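PDB 3C8T: fumarate lyase from Mesorhizobium sp., which belongs to the fumarase/aspartase superfamily of largely helical lyases, which assemble as tetramers around a central bundle of long helices. Local coordinates for residues 247-252 with 284-289; 37-42 with 212-217; 403-408 with 414-419; 67-72 with 84-89. All blocks are in the same frame, centred on the assembly; numbering follows the deposited sequence.

Interaction 1: 247-252 with 284-289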
loop_
_atom_site.group_PDB
_atom_site.type_symbol
_atom_site.label_atom_id
_atom_site.label_comp_id
_atom_site.label_asym_id
_atom_site.label_seq_id
_atom_site.Cartn_x
_atom_site.Cartn_y
_atom_site.Cartn_z
ATOM N N LYS A 247 -2.164 -8.399 16.036
ATOM C CA LYS A 247 -3.231 -9.346 16.368
ATOM C C LYS A 247 -3.481 -9.387 17.882
ATOM O O LYS A 247 -4.617 -9.274 18.333
ATOM C CB LYS A 247 -2.880 -10.751 15.828
ATOM C CG LYS A 247 -4.022 -11.793 16.000
ATOM C CD LYS A 247 -3.910 -12.595 17.344
ATOM C CE LYS A 247 -4.888 -13.784 17.429
ATOM N NZ LYS A 247 -6.296 -13.393 17.708
ATOM N N LEU A 248 -2.404 -9.535 18.666
ATOM C CA LEU A 248 -2.521 -9.591 20.101
ATOM C C LEU A 248 -2.877 -8.253 20.693
ATOM O O LEU A 248 -3.544 -8.212 21.730
ATOM C CB LEU A 248 -1.271 -10.177 20.748
ATOM C CG LEU A 248 0.127 -9.570 20.771
ATOM C CD1 LEU A 248 0.243 -8.415 21.778
ATOM C CD2 LEU A 248 1.088 -10.708 21.142
ATOM N N ALA A 249 -2.502 -7.166 20.014
ATOM C CA ALA A 249 -2.854 -5.806 20.460
ATOM C C ALA A 249 -4.319 -5.530 20.264
ATOM O O ALA A 249 -4.915 -4.851 21.075
ATOM C CB ALA A 249 -2.031 -4.747 19.750
ATOM N N MET A 250 -4.891 -6.039 19.161
ATOM C CA MET A 250 -6.319 -5.983 18.929
ATOM C C MET A 250 -7.032 -6.697 20.065
ATOM O O MET A 250 -8.005 -6.161 20.619
ATOM C CB MET A 250 -6.733 -6.637 17.596
ATOM C CG MET A 250 -6.859 -5.646 16.433
ATOM S SD MET A 250 -7.938 -4.171 16.693
ATOM C CE MET A 250 -9.535 -4.782 16.188
ATOM N N ASP A 251 -6.566 -7.916 20.369
ATOM C CA ASP A 251 -7.235 -8.757 21.348
ATOM C C ASP A 251 -7.211 -8.072 22.712
ATOM O O ASP A 251 -8.231 -7.912 23.333
ATOM C CB ASP A 251 -6.588 -10.159 21.428
ATOM C CG ASP A 251 -6.830 -10.993 20.189
ATOM O OD1 ASP A 251 -7.515 -10.510 19.269
ATOM O OD2 ASP A 251 -6.350 -12.148 20.123
ATOM N N ILE A 252 -6.042 -7.644 23.158
ATOM C CA ILE A 252 -5.926 -6.976 24.465
ATOM C C ILE A 252 -6.748 -5.681 24.568
ATOM O O ILE A 252 -7.503 -5.516 25.514
ATOM C CB ILE A 252 -4.442 -6.750 24.867
ATOM C CG1 ILE A 252 -3.794 -8.123 25.181
ATOM C CG2 ILE A 252 -4.324 -5.742 26.051
ATOM C CD1 ILE A 252 -2.317 -8.186 24.887
ATOM N N VAL A 284 -2.169 2.211 25.749
ATOM C CA VAL A 284 -1.162 2.955 25.024
ATOM C C VAL A 284 -0.197 2.040 24.297
ATOM O O VAL A 284 0.260 2.369 23.208
ATOM C CB VAL A 284 -0.448 4.012 25.917
ATOM C CG1 VAL A 284 0.388 3.330 27.030
ATOM C CG2 VAL A 284 0.427 4.941 25.063
ATOM N N SER A 285 0.110 0.880 24.871
ATOM C CA SER A 285 1.018 -0.030 24.171
ATOM C C SER A 285 0.330 -0.571 22.922
ATOM O O SER A 285 0.955 -0.614 21.862
ATOM C CB SER A 285 1.589 -1.127 25.078
ATOM O OG SER A 285 2.505 -0.533 25.996
ATOM N N CYS A 286 -0.966 -0.876 23.040
ATOM C CA CYS A 286 -1.774 -1.386 21.925
ATOM C C CYS A 286 -1.890 -0.302 20.846
ATOM O O CYS A 286 -1.747 -0.602 19.652
ATOM C CB CYS A 286 -3.157 -1.795 22.387
ATOM S SG CYS A 286 -3.209 -3.253 23.461
ATOM N N GLU A 287 -2.136 0.946 21.268
ATOM C CA GLU A 287 -2.143 2.063 20.321
ATOM C C GLU A 287 -0.851 2.092 19.507
ATOM O O GLU A 287 -0.898 2.101 18.312
ATOM C CB GLU A 287 -2.328 3.389 21.034
ATOM C CG GLU A 287 -2.040 4.596 20.206
ATOM C CD GLU A 287 -1.743 5.831 21.047
ATOM O OE1 GLU A 287 -2.310 5.950 22.152
ATOM O OE2 GLU A 287 -0.988 6.715 20.593
ATOM N N LEU A 288 0.299 2.073 20.172
ATOM C CA LEU A 288 1.589 2.228 19.488
ATOM C C LEU A 288 1.858 1.035 18.565
ATOM O O LEU A 288 2.345 1.214 17.459
ATOM C CB LEU A 288 2.733 2.390 20.516
ATOM C CG LEU A 288 2.627 3.649 21.389
ATOM C CD1 LEU A 288 3.581 3.591 22.569
ATOM C CD2 LEU A 288 2.931 4.841 20.558
ATOM N N ILE A 289 1.541 -0.162 19.038
ATOM C CA ILE A 289 1.748 -1.385 18.278
ATOM C C ILE A 289 0.937 -1.389 16.998
ATOM O O ILE A 289 1.458 -1.684 15.926
ATOM C CB ILE A 289 1.403 -2.653 19.100
ATOM C CG1 ILE A 289 2.410 -2.850 20.240
ATOM C CG2 ILE A 289 1.424 -3.888 18.186
ATOM C CD1 ILE A 289 2.127 -4.041 21.153
#
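Ala249 presents its methyl as a small bump to the neighbouring helix, where it settles between Cys286 and Ile289, residues one turn apart. Its CB lies 3.9 Å from Ile289 CG2 and 4.1 Å from Cys286 CB, so the methyl is met from two sides. The reciprocal bump is the thiol of Cys286. With SG turned away from its own carbonyl carbon and beside its backbone N (chi1 -68°), the sulfur drops between Ala249 and Ile252. There SG stands 3.3 Å from Ala249 O and 3.8 Å from Ile252 CG2. Ala249 O accepts a hydrogen bond from Ser253 OG. The axes of the two short segments approach to 9.0 Å and run roughly antiparallel, at 144°. The pair belongs to the helical core of the fumarase/aspartase fold: 247-252 lies on the long helix 229-255, and helix 284-306 starts just after the superfamily's signature loop, most of which falls in the unmodelled 267-281. The helix start is held by Glu265, whose carboxylate accepts from the backbone N of Ser285 and of Cys286. Met342 of helix 315-344 packs on both Ile252 and Cys286. On the far side of helix 229-255, Lys247 NZ bonds Asp251 OD2 at 2.7 Å through the syn lone pair of that oxygen, and also reaches His309 O and Phe311 O of the second subunit.

Interaction 2: 37-42 with 212-217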
loop_
_atom_site.group_PDB
_atom_site.type_symbol
_atom_site.label_atom_id
_atom_site.label_comp_id
_atom_site.label_asym_id
_atom_site.label_seq_id
_atom_site.Cartn_x
_atom_site.Cartn_y
_atom_site.Cartn_z
ATOM N N LEU A 37 38.933 -2.996 3.647
ATOM C CA LEU A 37 39.255 -3.119 2.208
ATOM C C LEU A 37 40.758 -2.976 1.971
ATOM O O LEU A 37 41.341 -3.756 1.209
ATOM C CB LEU A 37 38.484 -2.104 1.377
ATOM C CG LEU A 37 38.819 -2.003 -0.122
ATOM C CD1 LEU A 37 38.485 -3.278 -0.912
ATOM C CD2 LEU A 37 38.105 -0.834 -0.679
ATOM N N ALA A 38 41.368 -1.999 2.648
ATOM C CA ALA A 38 42.833 -1.770 2.602
ATOM C C ALA A 38 43.602 -2.990 3.076
ATOM O O ALA A 38 44.595 -3.381 2.447
ATOM C CB ALA A 38 43.220 -0.565 3.447
ATOM N N ARG A 39 43.126 -3.592 4.170
ATOM C CA ARG A 39 43.761 -4.770 4.741
ATOM C C ARG A 39 43.672 -5.967 3.833
ATOM O O ARG A 39 44.660 -6.691 3.640
ATOM C CB ARG A 39 43.108 -5.137 6.064
ATOM C CG ARG A 39 44.112 -5.497 7.125
ATOM C CD ARG A 39 44.434 -4.278 7.964
ATOM N NE ARG A 39 43.232 -3.804 8.663
ATOM C CZ ARG A 39 42.736 -4.352 9.774
ATOM N NH1 ARG A 39 43.343 -5.399 10.340
ATOM N NH2 ARG A 39 41.632 -3.841 10.324
ATOM N N ALA A 40 42.478 -6.190 3.286
ATOM C CA ALA A 40 42.263 -7.242 2.303
ATOM C C ALA A 40 43.213 -7.071 1.103
ATOM O O ALA A 40 43.764 -8.029 0.595
ATOM C CB ALA A 40 40.791 -7.261 1.846
ATOM N N GLN A 41 43.417 -5.841 0.662
ATOM C CA GLN A 41 44.234 -5.619 -0.499
ATOM C C GLN A 41 45.736 -5.803 -0.217
ATOM O O GLN A 41 46.479 -6.213 -1.093
ATOM C CB GLN A 41 43.901 -4.251 -1.087
ATOM C CG GLN A 41 42.653 -4.311 -1.945
ATOM C CD GLN A 41 42.103 -2.974 -2.287
ATOM O OE1 GLN A 41 42.325 -1.993 -1.564
ATOM N NE2 GLN A 41 41.370 -2.908 -3.404
ATOM N N ALA A 42 46.173 -5.519 1.015
ATOM C CA ALA A 42 47.576 -5.638 1.366
ATOM C C ALA A 42 47.953 -7.099 1.467
ATOM O O ALA A 42 49.047 -7.483 1.037
ATOM C CB ALA A 42 47.877 -4.916 2.642
ATOM N N ALA A 212 35.017 -9.906 2.694
ATOM C CA ALA A 212 33.941 -10.558 3.434
ATOM C C ALA A 212 34.527 -11.180 4.719
ATOM O O ALA A 212 33.960 -11.071 5.810
ATOM C CB ALA A 212 33.287 -11.605 2.568
ATOM N N ARG A 213 35.697 -11.799 4.571
ATOM C CA ARG A 213 36.351 -12.473 5.661
ATOM C C ARG A 213 36.738 -11.470 6.720
ATOM O O ARG A 213 36.465 -11.694 7.881
ATOM C CB ARG A 213 37.549 -13.263 5.143
ATOM C CG ARG A 213 38.023 -14.345 6.092
ATOM C CD ARG A 213 38.869 -15.404 5.374
ATOM N NE ARG A 213 40.303 -15.089 5.242
ATOM C CZ ARG A 213 41.006 -14.245 6.001
ATOM N NH1 ARG A 213 40.442 -13.578 7.001
ATOM N NH2 ARG A 213 42.299 -14.071 5.758
ATOM N N GLU A 214 37.329 -10.347 6.322
ATOM C CA GLU A 214 37.752 -9.310 7.266
ATOM C C GLU A 214 36.598 -8.771 8.105
ATOM O O GLU A 214 36.784 -8.392 9.245
ATOM C CB GLU A 214 38.351 -8.108 6.520
ATOM C CG GLU A 214 39.840 -8.068 6.395
ATOM C CD GLU A 214 40.545 -8.134 7.756
ATOM O OE1 GLU A 214 41.302 -9.108 7.961
ATOM O OE2 GLU A 214 40.334 -7.238 8.623
ATOM N N LEU A 215 35.415 -8.686 7.506
ATOM C CA LEU A 215 34.273 -8.090 8.181
ATOM C C LEU A 215 33.398 -9.158 8.797
ATOM O O LEU A 215 32.412 -8.850 9.452
ATOM C CB LEU A 215 33.435 -7.292 7.186
ATOM C CG LEU A 215 34.095 -6.045 6.627
ATOM C CD1 LEU A 215 33.239 -5.453 5.509
ATOM C CD2 LEU A 215 34.329 -5.050 7.749
ATOM N N ASN A 216 33.739 -10.415 8.542
ATOM C CA ASN A 216 32.923 -11.526 8.993
ATOM C C ASN A 216 31.526 -11.553 8.346
ATOM O O ASN A 216 30.552 -11.804 9.023
ATOM C CB ASN A 216 32.839 -11.510 10.527
ATOM C CG ASN A 216 32.226 -12.775 11.094
ATOM O OD1 ASN A 216 32.297 -13.848 10.490
ATOM N ND2 ASN A 216 31.589 -12.646 12.261
ATOM N N LEU A 217 31.451 -11.341 7.028
ATOM C CA LEU A 217 30.189 -11.397 6.283
ATOM C C LEU A 217 30.238 -12.541 5.276
ATOM O O LEU A 217 31.338 -13.040 4.948
ATOM C CB LEU A 217 29.945 -10.058 5.563
ATOM C CG LEU A 217 29.678 -8.862 6.486
ATOM C CD1 LEU A 217 29.772 -7.553 5.740
ATOM C CD2 LEU A 217 28.298 -8.987 7.276
#
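Arg39 and Ala40 of helix 23-43 face Glu214 in the last turn of helix 204-215, a contact that joins the N-terminal helix 23-43 to a helix far along the chain in the fumarase/aspartase fold. Walking along 37-42, Leu37 comes first; it points away from 212-217 and packs on Val207 and Leu211, earlier in helix 204-215, and on Phe190. Arg39 leaves its helix facing 212-217 and then bends at both chi2 (94°) and chi3, which lays the guanidinium across the end of Glu214. The two side chains cross at about a right angle, their flat groups tilted 56° apart. Glu214 OE2 hovers over one guanidinium face, off towards its rim, 3.9 Å from Arg39 NH1. No N-H points at that oxygen, so this long salt bridge rests on charge alone. The firmer polar partner of the carboxylate is Arg43, one turn on, whose NH1 forms a salt bridge with Glu214 OE1; two arginines thus share one acid, an environment that would be expected to favour its ionised form. Next comes Ala40, past which the stem of Glu214 runs, with Glu214 CG 4.5 Å from Ala40 N. Gln41 faces elsewhere, giving NE2 to Trp100 O and packing on Val207. Just past Glu214 the partner helix ends in a Schellman motif, with Asn216 at positive phi (64°) and Asn216 N bonded to Arg213 O. Its second, longer-range bond joins Leu217 N to Ala212 O at 2.8 Å.

Interaction 3: 403-408 with 414-419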
loop_
_atom_site.group_PDB
_atom_site.type_symbol
_atom_site.label_atom_id
_atom_site.label_comp_id
_atom_site.label_asym_id
_atom_site.label_seq_id
_atom_site.Cartn_x
_atom_site.Cartn_y
_atom_site.Cartn_z
ATOM N N VAL A 403 -34.387 -24.079 31.061
ATOM C CA VAL A 403 -35.284 -24.434 29.950
ATOM C C VAL A 403 -35.226 -25.941 29.711
ATOM O O VAL A 403 -36.274 -26.615 29.691
ATOM C CB VAL A 403 -34.957 -23.653 28.659
ATOM C CG1 VAL A 403 -35.847 -24.090 27.503
ATOM C CG2 VAL A 403 -35.128 -22.139 28.878
ATOM N N LEU A 404 -34.011 -26.487 29.596
ATOM C CA LEU A 404 -33.817 -27.903 29.206
ATOM C C LEU A 404 -34.393 -28.928 30.178
ATOM O O LEU A 404 -34.854 -30.000 29.772
ATOM C CB LEU A 404 -32.331 -28.224 28.944
ATOM C CG LEU A 404 -31.646 -27.529 27.763
ATOM C CD1 LEU A 404 -30.182 -27.966 27.703
ATOM C CD2 LEU A 404 -32.373 -27.759 26.423
ATOM N N ARG A 405 -34.349 -28.578 31.455
ATOM C CA ARG A 405 -34.843 -29.412 32.543
ATOM C C ARG A 405 -36.348 -29.697 32.442
ATOM O O ARG A 405 -36.820 -30.688 32.997
ATOM C CB ARG A 405 -34.552 -28.724 33.891
ATOM C CG ARG A 405 -35.667 -27.771 34.348
ATOM C CD ARG A 405 -35.357 -27.083 35.663
ATOM N NE ARG A 405 -35.200 -27.996 36.794
ATOM C CZ ARG A 405 -34.863 -27.606 38.025
ATOM N NH1 ARG A 405 -34.657 -26.312 38.295
ATOM N NH2 ARG A 405 -34.736 -28.516 38.994
ATOM N N THR A 406 -37.098 -28.823 31.769
ATOM C CA THR A 406 -38.550 -28.972 31.653
ATOM C C THR A 406 -38.912 -29.702 30.353
ATOM O O THR A 406 -40.098 -29.876 30.069
ATOM C CB THR A 406 -39.310 -27.601 31.650
ATOM O OG1 THR A 406 -39.054 -26.878 30.441
ATOM C CG2 THR A 406 -38.952 -26.735 32.849
ATOM N N MET A 407 -37.889 -30.117 29.580
ATOM C CA MET A 407 -38.059 -30.654 28.237
ATOM C C MET A 407 -37.777 -32.165 28.281
ATOM O O MET A 407 -36.628 -32.582 28.166
ATOM C CB MET A 407 -37.114 -29.920 27.242
ATOM C CG MET A 407 -37.594 -28.514 26.751
ATOM S SD MET A 407 -36.431 -27.556 25.694
ATOM C CE MET A 407 -36.445 -28.517 24.187
ATOM N N PRO A 408 -38.825 -33.006 28.445
ATOM C CA PRO A 408 -38.525 -34.429 28.762
ATOM C C PRO A 408 -37.712 -35.191 27.704
ATOM O O PRO A 408 -37.037 -36.174 28.033
ATOM C CB PRO A 408 -39.928 -35.057 28.966
ATOM C CG PRO A 408 -40.832 -33.859 29.280
ATOM C CD PRO A 408 -40.285 -32.765 28.378
ATOM N N LEU A 414 -30.982 -37.714 29.652
ATOM C CA LEU A 414 -29.734 -37.231 30.263
ATOM C C LEU A 414 -29.735 -37.201 31.815
ATOM O O LEU A 414 -28.727 -37.560 32.454
ATOM C CB LEU A 414 -29.372 -35.853 29.687
ATOM C CG LEU A 414 -29.026 -35.856 28.193
ATOM C CD1 LEU A 414 -28.538 -34.470 27.736
ATOM C CD2 LEU A 414 -27.985 -36.969 27.861
ATOM N N GLY A 415 -30.866 -36.801 32.408
ATOM C CA GLY A 415 -30.936 -36.639 33.851
ATOM C C GLY A 415 -30.552 -35.199 34.137
ATOM O O GLY A 415 -29.717 -34.626 33.435
ATOM N N GLU A 416 -31.165 -34.624 35.162
ATOM C CA GLU A 416 -30.941 -33.249 35.576
ATOM C C GLU A 416 -29.528 -32.955 36.068
ATOM O O GLU A 416 -29.016 -31.852 35.842
ATOM C CB GLU A 416 -31.921 -32.859 36.672
ATOM C CG GLU A 416 -33.079 -32.031 36.172
ATOM C CD GLU A 416 -33.778 -31.267 37.294
ATOM O OE1 GLU A 416 -33.202 -31.119 38.389
ATOM O OE2 GLU A 416 -34.917 -30.799 37.074
ATOM N N GLU A 417 -28.914 -33.917 36.759
ATOM C CA GLU A 417 -27.553 -33.728 37.260
ATOM C C GLU A 417 -26.617 -33.551 36.038
ATOM O O GLU A 417 -25.903 -32.565 35.938
ATOM C CB GLU A 417 -27.129 -34.919 38.126
ATOM C CG GLU A 417 -25.885 -34.632 39.015
ATOM C CD GLU A 417 -26.167 -33.609 40.155
ATOM O OE1 GLU A 417 -25.191 -33.053 40.718
ATOM O OE2 GLU A 417 -27.358 -33.361 40.487
ATOM N N ALA A 418 -26.652 -34.507 35.115
ATOM C CA ALA A 418 -25.910 -34.387 33.849
ATOM C C ALA A 418 -26.176 -33.032 33.124
ATOM O O ALA A 418 -25.238 -32.422 32.623
ATOM C CB ALA A 418 -26.235 -35.565 32.919
ATOM N N LEU A 419 -27.438 -32.571 33.101
ATOM C CA LEU A 419 -27.778 -31.272 32.488
ATOM C C LEU A 419 -27.091 -30.078 33.160
ATOM O O LEU A 419 -26.573 -29.188 32.457
ATOM C CB LEU A 419 -29.307 -31.045 32.425
ATOM C CG LEU A 419 -30.028 -31.765 31.280
ATOM C CD1 LEU A 419 -31.537 -31.530 31.351
ATOM C CD2 LEU A 419 -29.438 -31.316 29.894
#
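Arg405 turns its CG between its backbone N and carbonyl carbon (chi1 89°) and bends at chi3, swinging the guanidinium out to Glu416, whose own chain reaches across extended. The salt bridge joins the turn after helix 400-404 to the first turn of helix 416-422, with helix 408-414 between them, in the all-helical C-terminal region, which belongs to the adenylosuccinate lyase C-terminus family. Arg405 grips side-on, with both nitrogens on one oxygen: NE is 2.8 Å and NH2 3.0 Å from Glu416 OE2. That oxygen lies at the guanidinium edge, in its plane, but the carboxylate is turned 68° from it, so NE meets OE2 from well above the carboxylate plane. Arg405 NH2 adds a weak bond to Glu416 OE1 at 3.1 Å. A second acid, Glu402, forms a salt bridge with NH1.

Beside the ion pair, Leu404 CD1 touches Leu419 CD2 at 4.1 Å, the two side chains crossing almost perpendicularly, both against Val369 of helix 366-377. Leu419 CD1 also packs 4.0 Å from Leu404 O. A type I turn runs from Leu404 to Met407. Just before it, Val403 O accepts twice, from Thr406 N and from Thr406 OG1, the latter at 2.9 Å in the carbonyl plane.

Interaction 4: 67-72 with 84-89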
loop_
_atom_site.group_PDB
_atom_site.type_symbol
_atom_site.label_atom_id
_atom_site.label_comp_id
_atom_site.label_asym_id
_atom_site.label_seq_id
_atom_site.Cartn_x
_atom_site.Cartn_y
_atom_site.Cartn_z
ATOM N N GLU A 67 29.797 17.876 10.700
ATOM C CA GLU A 67 29.164 19.021 10.034
ATOM C C GLU A 67 29.738 19.278 8.631
ATOM O O GLU A 67 28.986 19.534 7.692
ATOM C CB GLU A 67 29.240 20.292 10.932
ATOM N N ARG A 68 31.065 19.173 8.494
ATOM C CA ARG A 68 31.774 19.259 7.199
ATOM C C ARG A 68 31.265 18.158 6.255
ATOM O O ARG A 68 30.965 18.421 5.088
ATOM C CB ARG A 68 33.282 19.120 7.419
ATOM C CG ARG A 68 34.179 20.047 6.587
ATOM C CD ARG A 68 35.638 20.022 7.114
ATOM N NE ARG A 68 36.529 19.199 6.289
ATOM C CZ ARG A 68 37.528 18.448 6.765
ATOM N NH1 ARG A 68 37.765 18.377 8.077
ATOM N NH2 ARG A 68 38.291 17.739 5.936
ATOM N N LEU A 69 31.141 16.933 6.789
ATOM C CA LEU A 69 30.586 15.792 6.054
ATOM C C LEU A 69 29.182 16.061 5.532
ATOM O O LEU A 69 28.899 15.838 4.347
ATOM C CB LEU A 69 30.588 14.521 6.910
ATOM C CG LEU A 69 31.752 13.539 6.735
ATOM C CD1 LEU A 69 31.515 12.227 7.480
ATOM C CD2 LEU A 69 31.987 13.265 5.252
ATOM N N ARG A 70 28.305 16.546 6.410
ATOM C CA ARG A 70 26.920 16.844 6.023
ATOM C C ARG A 70 26.849 17.866 4.895
ATOM O O ARG A 70 26.114 17.685 3.930
ATOM C CB ARG A 70 26.097 17.315 7.224
ATOM C CG ARG A 70 25.804 16.204 8.211
ATOM C CD ARG A 70 24.772 16.580 9.259
ATOM N NE ARG A 70 24.219 15.377 9.885
ATOM C CZ ARG A 70 23.310 14.586 9.319
ATOM N NH1 ARG A 70 22.837 14.847 8.100
ATOM N NH2 ARG A 70 22.872 13.522 9.967
ATOM N N ASP A 71 27.631 18.938 5.038
ATOM C CA ASP A 71 27.720 20.013 4.038
ATOM C C ASP A 71 28.222 19.500 2.689
ATOM O O ASP A 71 27.663 19.842 1.647
ATOM C CB ASP A 71 28.635 21.139 4.547
ATOM C CG ASP A 71 28.040 21.905 5.736
ATOM O OD1 ASP A 71 27.051 21.439 6.358
ATOM O OD2 ASP A 71 28.572 22.987 6.063
ATOM N N ASP A 72 29.269 18.677 2.711
ATOM C CA ASP A 72 29.844 18.155 1.468
ATOM C C ASP A 72 28.940 17.142 0.771
ATOM O O ASP A 72 28.930 17.069 -0.458
ATOM C CB ASP A 72 31.233 17.578 1.695
ATOM C CG ASP A 72 32.311 18.658 1.741
ATOM O OD1 ASP A 72 32.007 19.812 1.336
ATOM O OD2 ASP A 72 33.450 18.342 2.180
ATOM N N VAL A 84 36.166 9.817 2.566
ATOM C CA VAL A 84 37.492 9.309 2.133
ATOM C C VAL A 84 38.537 10.449 2.130
ATOM O O VAL A 84 39.680 10.246 2.517
ATOM C CB VAL A 84 37.422 8.545 0.755
ATOM C CG1 VAL A 84 38.803 8.281 0.180
ATOM C CG2 VAL A 84 36.680 7.242 0.930
ATOM N N GLU A 85 38.112 11.649 1.720
ATOM C CA GLU A 85 38.976 12.814 1.720
ATOM C C GLU A 85 39.427 13.131 3.159
ATOM O O GLU A 85 40.611 13.330 3.401
ATOM C CB GLU A 85 38.271 14.011 1.074
ATOM C CG GLU A 85 38.061 13.902 -0.470
ATOM C CD GLU A 85 36.961 14.870 -1.002
ATOM O OE1 GLU A 85 36.259 14.535 -2.020
ATOM O OE2 GLU A 85 36.789 15.969 -0.388
ATOM N N GLN A 86 38.496 13.152 4.115
ATOM C CA GLN A 86 38.867 13.437 5.504
ATOM C C GLN A 86 39.817 12.345 6.009
ATOM O O GLN A 86 40.848 12.622 6.602
ATOM C CB GLN A 86 37.633 13.568 6.406
ATOM C CG GLN A 86 36.713 14.789 6.136
ATOM C CD GLN A 86 35.692 14.988 7.251
ATOM O OE1 GLN A 86 35.926 14.553 8.381
ATOM N NE2 GLN A 86 34.568 15.662 6.953
ATOM N N LEU A 87 39.502 11.090 5.732
ATOM C CA LEU A 87 40.393 10.010 6.168
ATOM C C LEU A 87 41.763 10.028 5.471
ATOM O O LEU A 87 42.792 9.648 6.063
ATOM C CB LEU A 87 39.716 8.654 5.993
ATOM C CG LEU A 87 40.402 7.452 6.634
ATOM C CD1 LEU A 87 40.888 7.736 8.078
ATOM C CD2 LEU A 87 39.487 6.241 6.612
ATOM N N SER A 88 41.787 10.437 4.204
ATOM C CA SER A 88 43.051 10.509 3.490
ATOM C C SER A 88 43.975 11.572 4.143
ATOM O O SER A 88 45.144 11.290 4.444
ATOM C CB SER A 88 42.822 10.794 2.005
ATOM O OG SER A 88 44.050 11.091 1.354
ATOM N N ALA A 89 43.424 12.763 4.359
ATOM C CA ALA A 89 44.119 13.875 4.998
ATOM C C ALA A 89 44.735 13.447 6.328
ATOM O O ALA A 89 45.894 13.748 6.611
ATOM C CB ALA A 89 43.153 15.028 5.222
HETATM O O HOH W 1 34.234 16.317 4.536
#
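Arg68 and Gln86 reach for each other from opposite directions and lay their flat ends one over the other, linking helices 66-76 and 80-91, two consecutive helices of the N-terminal part of the fumarase/aspartase fold. The guanidinium and the amide are only 22° from parallel and stacked. Gln86 CD sits 3.9 Å above the guanidinium plane, over its centre, while Gln86 CG lies over the same flat group, 3.4 Å from Arg68 NH2. The stack depends on a bend at chi3 of Arg68 (102°), which folds the guanidinium across the straight, extended glutamine. No hydrogen bond joins the pair directly; both are steadied by Glu65, which offers OE1 to Arg68 NH1 in a salt bridge and its backbone N to Gln86 OE1. Anchored in this way, the amide has its rotation largely set.

Its nitrogen end rests against Leu69, whose side chain crosses that of Gln86 at a slant, with Leu69 CG 3.5 Å from Gln86 NE2. Leu69 itself is backed by Ile27 of helix 23-43 and by Pro82 and Leu83. Asp72 and Glu85, probably both charged, come within 4.8 Å, measured from Asp72 OD2 to Glu85 OE2. A water donates to Asp72 OD2 at 3.2 Å and appears to accept from Gln86 NE2, although at 2.5 Å that second distance is doubtfully short.

In the fold
From the N terminus, interaction 2 opens first, on helix 23-43. Before it closes, the chain forms interaction 4, a short-range contact between helices 66-76 and 80-91 that lies wholly within the long excursion ended at 212-217. These two share one end of the elongated subunit, their centres about 23 Å apart. The chain then enters helix 229-255, and interaction 1 closes a loop of 31 residues near the middle of the molecule, joining that helix to 284-306. Interaction 3 comes last, a tight local closure in the C-terminal region, with its centre about 80 Å from that of interaction 2. No contacts cross; apart from the one nesting they follow in series.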